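Local coordinates for protein small COPII coat GTPase SAR1 (Encephalitozoon cuniculi, PDB 6VS4) that belongs to the ADP-ribosylation factor family of small GTPases, has a P-loop fold, and carries a bound guanosine-5'-diphosphate and a magnesium ion, at residues I110-D115 / R126-T131; E151-E156 / Y162-W167; V66-H71 / T75-I80. All coordinates share one frame; numbering follows the deposited sequence.

Contact 1: I110-D115 / R126-T131; sequences IVFIVD and REAYET
F112 and Y129 form a T-shaped (edge-to-face) aromatic pair in the beta-alpha-beta unit of strand 109-115, helix 122-135 and strand 141-146. The edge of Y129 is turned to the face of F112. The ring planes stand at 78°, and the centroids are 5.3 Å apart. Y129 CD1 is the atom that sits over the centre of the F112 ring, 4.0 Å above its plane. F112 points from the strand toward the helix. Its CG is anti to the backbone N (chi1 -169°), which carries the ring across to the helix backbone. The far end of the ring then rests on the start of Y129, with F112 CZ 3.8 Å from Y129 CB. A128 adds a methyl group beside the same ring tip, at 4.2 Å between F112 CZ and A128 CB. No hydrogen bond crosses between the segments. All three touching residues are buried. V125 and V132, from the same helix, also touch the F112 ring. The closest approach between the two segments is made by the tip of this ring to the helix backbone, with F112 CZ 3.7 Å from Y129 N.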
loop_
_atom_site.group_PDB
_atom_site.type_symbol
_atom_site.label_atom_id
_atom_site.label_comp_id
_atom_site.label_asym_id
_atom_site.label_seq_id
_atom_site.Cartn_x
_atom_site.Cartn_y
_atom_site.Cartn_z
ATOM N N ILE A 110 -1.159 -7.349 -36.250
ATOM C CA ILE A 110 -1.484 -5.941 -36.407
ATOM C C ILE A 110 -2.411 -5.511 -35.281
ATOM O O ILE A 110 -3.359 -6.223 -34.932
ATOM C CB ILE A 110 -2.117 -5.665 -37.789
ATOM C CG1 ILE A 110 -1.054 -5.836 -38.877
ATOM C CG2 ILE A 110 -2.745 -4.277 -37.825
ATOM C CD1 ILE A 110 -1.603 -6.033 -40.253
ATOM N N VAL A 111 -2.115 -4.353 -34.701
ATOM C CA VAL A 111 -3.017 -3.654 -33.800
ATOM C C VAL A 111 -3.466 -2.386 -34.519
ATOM O O VAL A 111 -2.669 -1.466 -34.738
ATOM C CB VAL A 111 -2.344 -3.348 -32.456
ATOM C CG1 VAL A 111 -3.284 -2.605 -31.528
ATOM C CG2 VAL A 111 -1.887 -4.636 -31.823
ATOM N N PHE A 112 -4.736 -2.345 -34.906
ATOM C CA PHE A 112 -5.310 -1.209 -35.611
ATOM C C PHE A 112 -6.191 -0.430 -34.642
ATOM O O PHE A 112 -7.119 -0.996 -34.052
ATOM C CB PHE A 112 -6.116 -1.669 -36.826
ATOM C CG PHE A 112 -6.511 -0.549 -37.744
ATOM C CD1 PHE A 112 -7.670 0.175 -37.519
ATOM C CD2 PHE A 112 -5.723 -0.214 -38.831
ATOM C CE1 PHE A 112 -8.037 1.215 -38.371
ATOM C CE2 PHE A 112 -6.083 0.826 -39.685
ATOM C CZ PHE A 112 -7.241 1.538 -39.454
ATOM N N ILE A 113 -5.897 0.860 -34.474
ATOM C CA ILE A 113 -6.531 1.697 -33.461
ATOM C C ILE A 113 -7.372 2.774 -34.135
ATOM O O ILE A 113 -6.902 3.451 -35.059
ATOM C CB ILE A 113 -5.480 2.324 -32.533
ATOM C CG1 ILE A 113 -4.613 1.220 -31.919
ATOM C CG2 ILE A 113 -6.158 3.125 -31.448
ATOM C CD1 ILE A 113 -3.617 1.712 -30.878
ATOM N N VAL A 114 -8.603 2.956 -33.649
ATOM C CA VAL A 114 -9.537 3.946 -34.175
ATOM C C VAL A 114 -9.995 4.857 -33.042
ATOM O O VAL A 114 -10.343 4.384 -31.955
ATOM C CB VAL A 114 -10.755 3.273 -34.844
ATOM C CG1 VAL A 114 -11.776 4.324 -35.316
ATOM C CG2 VAL A 114 -10.320 2.385 -35.989
ATOM N N ASP A 115 -10.024 6.164 -33.310
ATOM C CA ASP A 115 -10.628 7.139 -32.403
ATOM C C ASP A 115 -12.124 7.209 -32.715
ATOM O O ASP A 115 -12.529 7.793 -33.724
ATOM C CB ASP A 115 -9.954 8.501 -32.567
ATOM C CG ASP A 115 -10.511 9.572 -31.621
ATOM O OD1 ASP A 115 -11.566 9.355 -30.986
ATOM O OD2 ASP A 115 -9.890 10.656 -31.527
ATOM N N ARG A 126 -11.423 4.388 -42.840
ATOM C CA ARG A 126 -11.798 3.276 -43.707
ATOM C C ARG A 126 -10.778 3.093 -44.823
ATOM O O ARG A 126 -10.475 1.960 -45.212
ATOM C CB ARG A 126 -13.223 3.470 -44.242
ATOM C CG ARG A 126 -13.371 4.080 -45.613
ATOM C CD ARG A 126 -14.839 4.031 -46.028
ATOM N NE ARG A 126 -15.322 2.653 -46.106
ATOM C CZ ARG A 126 -16.542 2.266 -45.748
ATOM N NH1 ARG A 126 -17.404 3.150 -45.270
ATOM N NH2 ARG A 126 -16.890 0.990 -45.854
ATOM N N GLU A 127 -10.239 4.198 -45.352
ATOM C CA GLU A 127 -9.165 4.098 -46.337
ATOM C C GLU A 127 -7.892 3.549 -45.705
ATOM O O GLU A 127 -7.234 2.674 -46.278
ATOM C CB GLU A 127 -8.911 5.460 -46.984
ATOM C CG GLU A 127 -9.613 5.645 -48.329
ATOM C CD GLU A 127 -10.344 6.973 -48.442
ATOM O OE1 GLU A 127 -11.437 7.004 -49.054
ATOM O OE2 GLU A 127 -9.828 7.987 -47.918
ATOM N N ALA A 128 -7.529 4.042 -44.519
ATOM C CA ALA A 128 -6.385 3.468 -43.814
ATOM C C ALA A 128 -6.593 1.977 -43.569
ATOM O O ALA A 128 -5.682 1.174 -43.793
ATOM C CB ALA A 128 -6.140 4.205 -42.495
ATOM N N TYR A 129 -7.801 1.586 -43.145
ATOM C CA TYR A 129 -8.074 0.172 -42.897
ATOM C C TYR A 129 -8.031 -0.638 -44.181
ATOM O O TYR A 129 -7.473 -1.743 -44.205
ATOM C CB TYR A 129 -9.426 0.001 -42.209
ATOM C CG TYR A 129 -9.712 -1.431 -41.809
ATOM C CD1 TYR A 129 -9.039 -2.031 -40.748
ATOM C CD2 TYR A 129 -10.662 -2.181 -42.486
ATOM C CE1 TYR A 129 -9.304 -3.341 -40.384
ATOM C CE2 TYR A 129 -10.935 -3.486 -42.127
ATOM C CZ TYR A 129 -10.256 -4.061 -41.077
ATOM O OH TYR A 129 -10.537 -5.361 -40.730
ATOM N N GLU A 130 -8.614 -0.109 -45.258
ATOM C CA GLU A 130 -8.551 -0.789 -46.545
ATOM C C GLU A 130 -7.110 -0.939 -47.012
ATOM O O GLU A 130 -6.734 -1.978 -47.567
ATOM C CB GLU A 130 -9.384 -0.030 -47.584
ATOM N N THR A 131 -6.284 0.087 -46.783
ATOM C CA THR A 131 -4.872 -0.011 -47.136
ATOM C C THR A 131 -4.208 -1.188 -46.427
ATOM O O THR A 131 -3.478 -1.967 -47.052
ATOM C CB THR A 131 -4.150 1.290 -46.774
ATOM O OG1 THR A 131 -4.737 2.391 -47.468
ATOM C CG2 THR A 131 -2.688 1.203 -47.142
#

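Contact 2: E151-E156 / Y162-W167; sequences EGHTPE and YQWKSW
W164 of helix 162-172 meets H153 and E151, which lie in the turn leading into helix 155-159. D161, just before the helix, joins the two sides. Its OD2 is hydrogen-bonded to H153 NE2, and its OD1 makes a weak bond with W164 N. From the first turn of the helix W164 projects toward 151-156. Its CG is anti to the backbone N (chi1 180°), and the indole extends away from the helix with its six-membered ring leading.

H153 lies over one face of that indole. H153 CD2 is 3.7 Å above the plane of the W164 ring, offset toward the rim, and comes within 3.8 Å of W164 CZ3. The two side chains run past each other in opposite directions. Their planes are 41° apart, and the centroid of the imidazole is 5.1 Å from that of the six-membered ring. The pair is thus oblique. The second imidazole nitrogen, H153 ND1, bonds to T157, and with both nitrogens held, rotation of the ring should be limited. E151 meets another part of the indole through its aliphatic chain, with E151 CG 3.9 Å from W164 CZ2. Its chain is bent at chi2 (-55°), and the carboxylate bonds through OE2 to H117. A158 and I148 also touch both W164 and H153.

Next in the helix, K165 ties it to helix 155-159 by a salt bridge with E159. No hydrogen bond joins the two segments, and the contact lies at the surface. T154 is the N-cap residue of helix 155-159, although its bond to E156 N is weak. The arrangement is aromatic packing of a turn and a short capped helix against the next helix, on the periphery of a P-loop GTPase fold.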
loop_
_atom_site.group_PDB
_atom_site.type_symbol
_atom_site.label_atom_id
_atom_site.label_comp_id
_atom_site.label_asym_id
_atom_site.label_seq_id
_atom_site.Cartn_x
_atom_site.Cartn_y
_atom_site.Cartn_z
ATOM N N GLU A 151 -17.466 9.197 -25.582
ATOM C CA GLU A 151 -18.890 8.974 -25.813
ATOM C C GLU A 151 -19.638 8.647 -24.532
ATOM O O GLU A 151 -20.818 8.285 -24.590
ATOM C CB GLU A 151 -19.103 7.858 -26.838
ATOM C CG GLU A 151 -18.501 8.177 -28.188
ATOM C CD GLU A 151 -19.012 9.499 -28.734
ATOM O OE1 GLU A 151 -20.247 9.710 -28.764
ATOM O OE2 GLU A 151 -18.172 10.335 -29.123
ATOM N N GLY A 152 -18.972 8.751 -23.384
ATOM C CA GLY A 152 -19.557 8.406 -22.103
ATOM C C GLY A 152 -19.681 6.923 -21.831
ATOM O O GLY A 152 -20.441 6.528 -20.941
ATOM N N HIS A 153 -18.914 6.093 -22.530
ATOM C CA HIS A 153 -18.990 4.645 -22.405
ATOM C C HIS A 153 -17.826 4.112 -21.579
ATOM O O HIS A 153 -16.721 4.666 -21.606
ATOM C CB HIS A 153 -18.959 3.960 -23.777
ATOM C CG HIS A 153 -20.307 3.758 -24.394
ATOM N ND1 HIS A 153 -21.383 3.260 -23.693
ATOM C CD2 HIS A 153 -20.744 3.959 -25.661
ATOM C CE1 HIS A 153 -22.432 3.187 -24.494
ATOM N NE2 HIS A 153 -22.069 3.600 -25.693
ATOM N N THR A 154 -18.105 3.060 -20.825
ATOM C CA THR A 154 -17.111 2.113 -20.338
ATOM C C THR A 154 -17.052 0.929 -21.287
ATOM O O THR A 154 -17.893 0.794 -22.180
ATOM C CB THR A 154 -17.490 1.650 -18.938
ATOM O OG1 THR A 154 -18.695 0.876 -19.016
ATOM C CG2 THR A 154 -17.721 2.845 -18.008
ATOM N N PRO A 155 -16.061 0.044 -21.142
ATOM C CA PRO A 155 -16.081 -1.176 -21.964
ATOM C C PRO A 155 -17.365 -1.982 -21.831
ATOM O O PRO A 155 -17.798 -2.604 -22.809
ATOM C CB PRO A 155 -14.865 -1.958 -21.447
ATOM C CG PRO A 155 -13.921 -0.890 -21.022
ATOM C CD PRO A 155 -14.804 0.149 -20.370
ATOM N N GLU A 156 -18.009 -1.969 -20.661
ATOM C CA GLU A 156 -19.218 -2.769 -20.487
ATOM C C GLU A 156 -20.405 -2.150 -21.216
ATOM O O GLU A 156 -21.098 -2.838 -21.976
ATOM C CB GLU A 156 -19.537 -2.933 -19.002
ATOM N N TYR A 162 -25.430 -2.033 -29.051
ATOM C CA TYR A 162 -25.360 -2.722 -30.337
ATOM C C TYR A 162 -25.622 -1.781 -31.510
ATOM O O TYR A 162 -25.072 -1.993 -32.597
ATOM C CB TYR A 162 -26.316 -3.918 -30.365
ATOM C CG TYR A 162 -27.789 -3.602 -30.258
ATOM C CD1 TYR A 162 -28.537 -3.309 -31.393
ATOM C CD2 TYR A 162 -28.445 -3.637 -29.030
ATOM C CE1 TYR A 162 -29.891 -3.035 -31.312
ATOM C CE2 TYR A 162 -29.808 -3.360 -28.939
ATOM C CZ TYR A 162 -30.522 -3.061 -30.085
ATOM O OH TYR A 162 -31.870 -2.785 -30.022
ATOM N N GLN A 163 -26.444 -0.744 -31.316
ATOM C CA GLN A 163 -26.642 0.242 -32.376
ATOM C C GLN A 163 -25.332 0.943 -32.727
ATOM O O GLN A 163 -24.950 1.027 -33.898
ATOM C CB GLN A 163 -27.689 1.281 -31.961
ATOM C CG GLN A 163 -29.099 0.755 -31.775
ATOM C CD GLN A 163 -30.102 1.861 -31.458
ATOM O OE1 GLN A 163 -30.421 2.684 -32.313
ATOM N NE2 GLN A 163 -30.606 1.875 -30.226
ATOM N N TRP A 164 -24.606 1.410 -31.711
ATOM C CA TRP A 164 -23.384 2.171 -31.946
ATOM C C TRP A 164 -22.279 1.282 -32.503
ATOM O O TRP A 164 -21.490 1.720 -33.348
ATOM C CB TRP A 164 -22.967 2.847 -30.642
ATOM C CG TRP A 164 -21.720 3.685 -30.654
ATOM C CD1 TRP A 164 -21.523 4.868 -31.311
ATOM C CD2 TRP A 164 -20.513 3.429 -29.924
ATOM N NE1 TRP A 164 -20.260 5.354 -31.051
ATOM C CE2 TRP A 164 -19.621 4.487 -30.203
ATOM C CE3 TRP A 164 -20.095 2.399 -29.078
ATOM C CZ2 TRP A 164 -18.347 4.545 -29.659
ATOM C CZ3 TRP A 164 -18.828 2.461 -28.535
ATOM C CH2 TRP A 164 -17.968 3.525 -28.828
ATOM N N LYS A 165 -22.210 0.028 -32.052
ATOM C CA LYS A 165 -21.232 -0.894 -32.619
ATOM C C LYS A 165 -21.496 -1.125 -34.105
ATOM O O LYS A 165 -20.561 -1.131 -34.914
ATOM C CB LYS A 165 -21.245 -2.206 -31.839
ATOM C CG LYS A 165 -20.647 -2.080 -30.440
ATOM C CD LYS A 165 -21.084 -3.214 -29.518
ATOM C CE LYS A 165 -20.736 -4.574 -30.068
ATOM N NZ LYS A 165 -21.482 -5.629 -29.335
ATOM N N SER A 166 -22.766 -1.270 -34.490
ATOM C CA SER A 166 -23.086 -1.425 -35.904
ATOM C C SER A 166 -22.718 -0.177 -36.696
ATOM O O SER A 166 -22.153 -0.276 -37.790
ATOM C CB SER A 166 -24.571 -1.739 -36.082
ATOM O OG SER A 166 -24.845 -3.101 -35.816
ATOM N N TRP A 167 -23.003 1.007 -36.147
ATOM C CA TRP A 167 -22.703 2.251 -36.853
ATOM C C TRP A 167 -21.201 2.448 -37.029
ATOM O O TRP A 167 -20.753 2.923 -38.080
ATOM C CB TRP A 167 -23.321 3.432 -36.108
ATOM C CG TRP A 167 -23.058 4.768 -36.724
ATOM C CD1 TRP A 167 -23.634 5.288 -37.857
ATOM C CD2 TRP A 167 -22.141 5.760 -36.251
ATOM N NE1 TRP A 167 -23.140 6.546 -38.105
ATOM C CE2 TRP A 167 -22.225 6.861 -37.133
ATOM C CE3 TRP A 167 -21.266 5.830 -35.156
ATOM C CZ2 TRP A 167 -21.458 8.014 -36.959
ATOM C CZ3 TRP A 167 -20.504 6.975 -34.985
ATOM C CH2 TRP A 167 -20.602 8.049 -35.885
#

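Contact 3: V66-H71 / T75-I80; sequences VYMPTH and TSYIEI
This contact is a beta hairpin of the P-loop GTPase fold, in which the short, weakly bonded strand 67-68 lies at the edge of the chain's central sheet beside strand 75-80. Its clearest direct bond runs from M68 N to Y77 O. It is 2.8 Å long and nearly straight, with an N-H...O angle of 178°. Y67 CA also makes a CA-H...O contact with the same carbonyl oxygen.

Y67 and I78 share one face of the hairpin. I78 lies over a face of the Y67 ring, and its CB makes a CH-pi contact 4.2 Å from the ring centroid. I78 CD1 is over the ring centre. The long branch of I78 has CG1 anti to the backbone N (chi1 -179°), which brings I78 CG1 to 3.6 Å from V66 O. V56 of helix 52-59 touches both side chains, and Y67 OH bonds to N57.

M68 and Y77 occupy the other face. They lie side by side and point the same way, with M68 CG at the edge of the Y77 ring, 3.9 Å from Y77 CD2. Y77 OH donates to E79 OE2 from above the carboxylate plane.

Near the turn, T70 OG1 and T75 OG1 are 2.7 Å apart, and both hydroxyls lie within bonding distance of H72 O. S76 has its side chain about 5 Å from the magnesium ion. At the other end, two waters bridge V66 and E79. One accepts from V66 N and donates to E79 O. The other accepts from E79 N and donates to V66 O, with 2.8 Å between its oxygen and V66 O.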
loop_
_atom_site.group_PDB
_atom_site.type_symbol
_atom_site.label_atom_id
_atom_site.label_comp_id
_atom_site.label_asym_id
_atom_site.label_seq_id
_atom_site.Cartn_x
_atom_site.Cartn_y
_atom_site.Cartn_z
ATOM N N VAL A 66 13.745 1.169 -24.996
ATOM C CA VAL A 66 14.202 2.435 -25.559
ATOM C C VAL A 66 13.734 2.535 -27.007
ATOM O O VAL A 66 13.981 1.628 -27.812
ATOM C CB VAL A 66 15.737 2.552 -25.473
ATOM C CG1 VAL A 66 16.231 3.810 -26.154
ATOM C CG2 VAL A 66 16.183 2.522 -24.021
ATOM N N TYR A 67 13.083 3.650 -27.343
ATOM C CA TYR A 67 12.705 3.900 -28.727
ATOM C C TYR A 67 13.949 4.044 -29.594
ATOM O O TYR A 67 14.951 4.637 -29.179
ATOM C CB TYR A 67 11.850 5.167 -28.831
ATOM C CG TYR A 67 10.382 4.990 -28.494
ATOM C CD1 TYR A 67 9.891 5.309 -27.233
ATOM C CD2 TYR A 67 9.487 4.515 -29.445
ATOM C CE1 TYR A 67 8.548 5.154 -26.927
ATOM C CE2 TYR A 67 8.134 4.363 -29.155
ATOM C CZ TYR A 67 7.671 4.683 -27.895
ATOM O OH TYR A 67 6.329 4.533 -27.602
ATOM N N MET A 68 13.881 3.495 -30.808
ATOM C CA MET A 68 14.988 3.615 -31.746
ATOM C C MET A 68 14.668 4.701 -32.759
ATOM O O MET A 68 13.507 4.851 -33.163
ATOM C CB MET A 68 15.230 2.301 -32.495
ATOM C CG MET A 68 15.476 1.084 -31.609
ATOM S SD MET A 68 16.993 1.110 -30.639
ATOM C CE MET A 68 17.183 -0.642 -30.289
ATOM N N PRO A 69 15.644 5.499 -33.177
ATOM C CA PRO A 69 15.339 6.562 -34.138
ATOM C C PRO A 69 14.998 5.983 -35.501
ATOM O O PRO A 69 15.745 5.173 -36.056
ATOM C CB PRO A 69 16.630 7.387 -34.179
ATOM C CG PRO A 69 17.687 6.441 -33.756
ATOM C CD PRO A 69 17.045 5.543 -32.737
ATOM N N THR A 70 13.868 6.416 -36.040
ATOM C CA THR A 70 13.527 6.141 -37.419
ATOM C C THR A 70 13.720 7.449 -38.162
ATOM O O THR A 70 13.862 8.515 -37.555
ATOM C CB THR A 70 12.086 5.648 -37.584
ATOM O OG1 THR A 70 11.182 6.760 -37.518
ATOM C CG2 THR A 70 11.730 4.667 -36.480
ATOM N N HIS A 71 13.783 7.362 -39.477
ATOM C CA HIS A 71 13.999 8.575 -40.243
ATOM C C HIS A 71 12.716 9.161 -40.822
ATOM O O HIS A 71 12.651 10.374 -41.049
ATOM C CB HIS A 71 15.101 8.310 -41.259
ATOM C CG HIS A 71 16.381 7.896 -40.587
ATOM N ND1 HIS A 71 16.877 8.566 -39.485
ATOM C CD2 HIS A 71 17.215 6.848 -40.794
ATOM C CE1 HIS A 71 17.982 7.973 -39.071
ATOM N NE2 HIS A 71 18.210 6.928 -39.847
ATOM N N THR A 75 6.785 7.146 -38.376
ATOM C CA THR A 75 7.055 5.820 -37.839
ATOM C C THR A 75 7.759 5.892 -36.490
ATOM O O THR A 75 8.463 6.858 -36.179
ATOM C CB THR A 75 7.915 4.986 -38.798
ATOM O OG1 THR A 75 9.206 5.590 -38.937
ATOM C CG2 THR A 75 7.254 4.901 -40.164
ATOM N N SER A 76 7.546 4.848 -35.697
ATOM C CA SER A 76 8.199 4.650 -34.416
ATOM C C SER A 76 8.561 3.180 -34.310
ATOM O O SER A 76 7.912 2.324 -34.919
ATOM C CB SER A 76 7.301 5.052 -33.237
ATOM O OG SER A 76 7.044 6.442 -33.247
ATOM N N TYR A 77 9.601 2.889 -33.529
ATOM C CA TYR A 77 10.027 1.512 -33.328
ATOM C C TYR A 77 10.634 1.360 -31.940
ATOM O O TYR A 77 11.518 2.134 -31.555
ATOM C CB TYR A 77 11.030 1.081 -34.411
ATOM C CG TYR A 77 11.484 -0.354 -34.267
ATOM C CD1 TYR A 77 10.655 -1.406 -34.639
ATOM C CD2 TYR A 77 12.730 -0.657 -33.734
ATOM C CE1 TYR A 77 11.056 -2.720 -34.494
ATOM C CE2 TYR A 77 13.142 -1.971 -33.582
ATOM C CZ TYR A 77 12.301 -2.997 -33.964
ATOM O OH TYR A 77 12.704 -4.304 -33.819
ATOM N N ILE A 78 10.161 0.359 -31.200
ATOM C CA ILE A 78 10.713 0.042 -29.886
ATOM C C ILE A 78 10.585 -1.458 -29.654
ATOM O O ILE A 78 9.566 -2.070 -29.989
ATOM C CB ILE A 78 10.014 0.843 -28.768
ATOM C CG1 ILE A 78 10.621 0.506 -27.400
ATOM C CG2 ILE A 78 8.526 0.558 -28.768
ATOM C CD1 ILE A 78 10.001 1.266 -26.260
ATOM N N GLU A 79 11.627 -2.050 -29.087
ATOM C CA GLU A 79 11.624 -3.461 -28.733
ATOM C C GLU A 79 11.237 -3.597 -27.268
ATOM O O GLU A 79 11.965 -3.138 -26.384
ATOM C CB GLU A 79 12.990 -4.089 -28.984
ATOM C CG GLU A 79 13.474 -3.878 -30.399
ATOM C CD GLU A 79 14.387 -4.976 -30.872
ATOM O OE1 GLU A 79 14.561 -5.966 -30.127
ATOM O OE2 GLU A 79 14.930 -4.846 -31.990
ATOM N N ILE A 80 10.094 -4.227 -27.019
ATOM C CA ILE A 80 9.616 -4.485 -25.667
ATOM C C ILE A 80 9.682 -5.983 -25.407
ATOM O O ILE A 80 8.719 -6.709 -25.681
ATOM C CB ILE A 80 8.186 -3.961 -25.478
ATOM C CG1 ILE A 80 8.114 -2.483 -25.873
ATOM C CG2 ILE A 80 7.726 -4.212 -24.044
ATOM C CD1 ILE A 80 6.708 -1.928 -25.874
HETATM O O HOH W 1 14.229 -1.632 -26.136
HETATM O O HOH W 2 14.007 -1.062 -28.662
#

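Contact 1 is the buried one of the three, contact 3 is partly buried, and contact 2 lies at the surface. Contacts 1 and 3 reach the same sheet. Contact 1 packs a helix against an inner strand, whereas contact 3 pairs strands at one edge. Contact 2 holds a turn to a helix on the opposite side of the chain's centre from contact 3, with their centres about 33 Å apart. Contacts 1 and 2 have no cross-segment hydrogen bonds. Contact 1 has an edge-to-face ring pair and contact 2 an oblique one. Contact 3 has ring contacts too, but adds a backbone bond and water bridges, and it comes nearest to the magnesium ion.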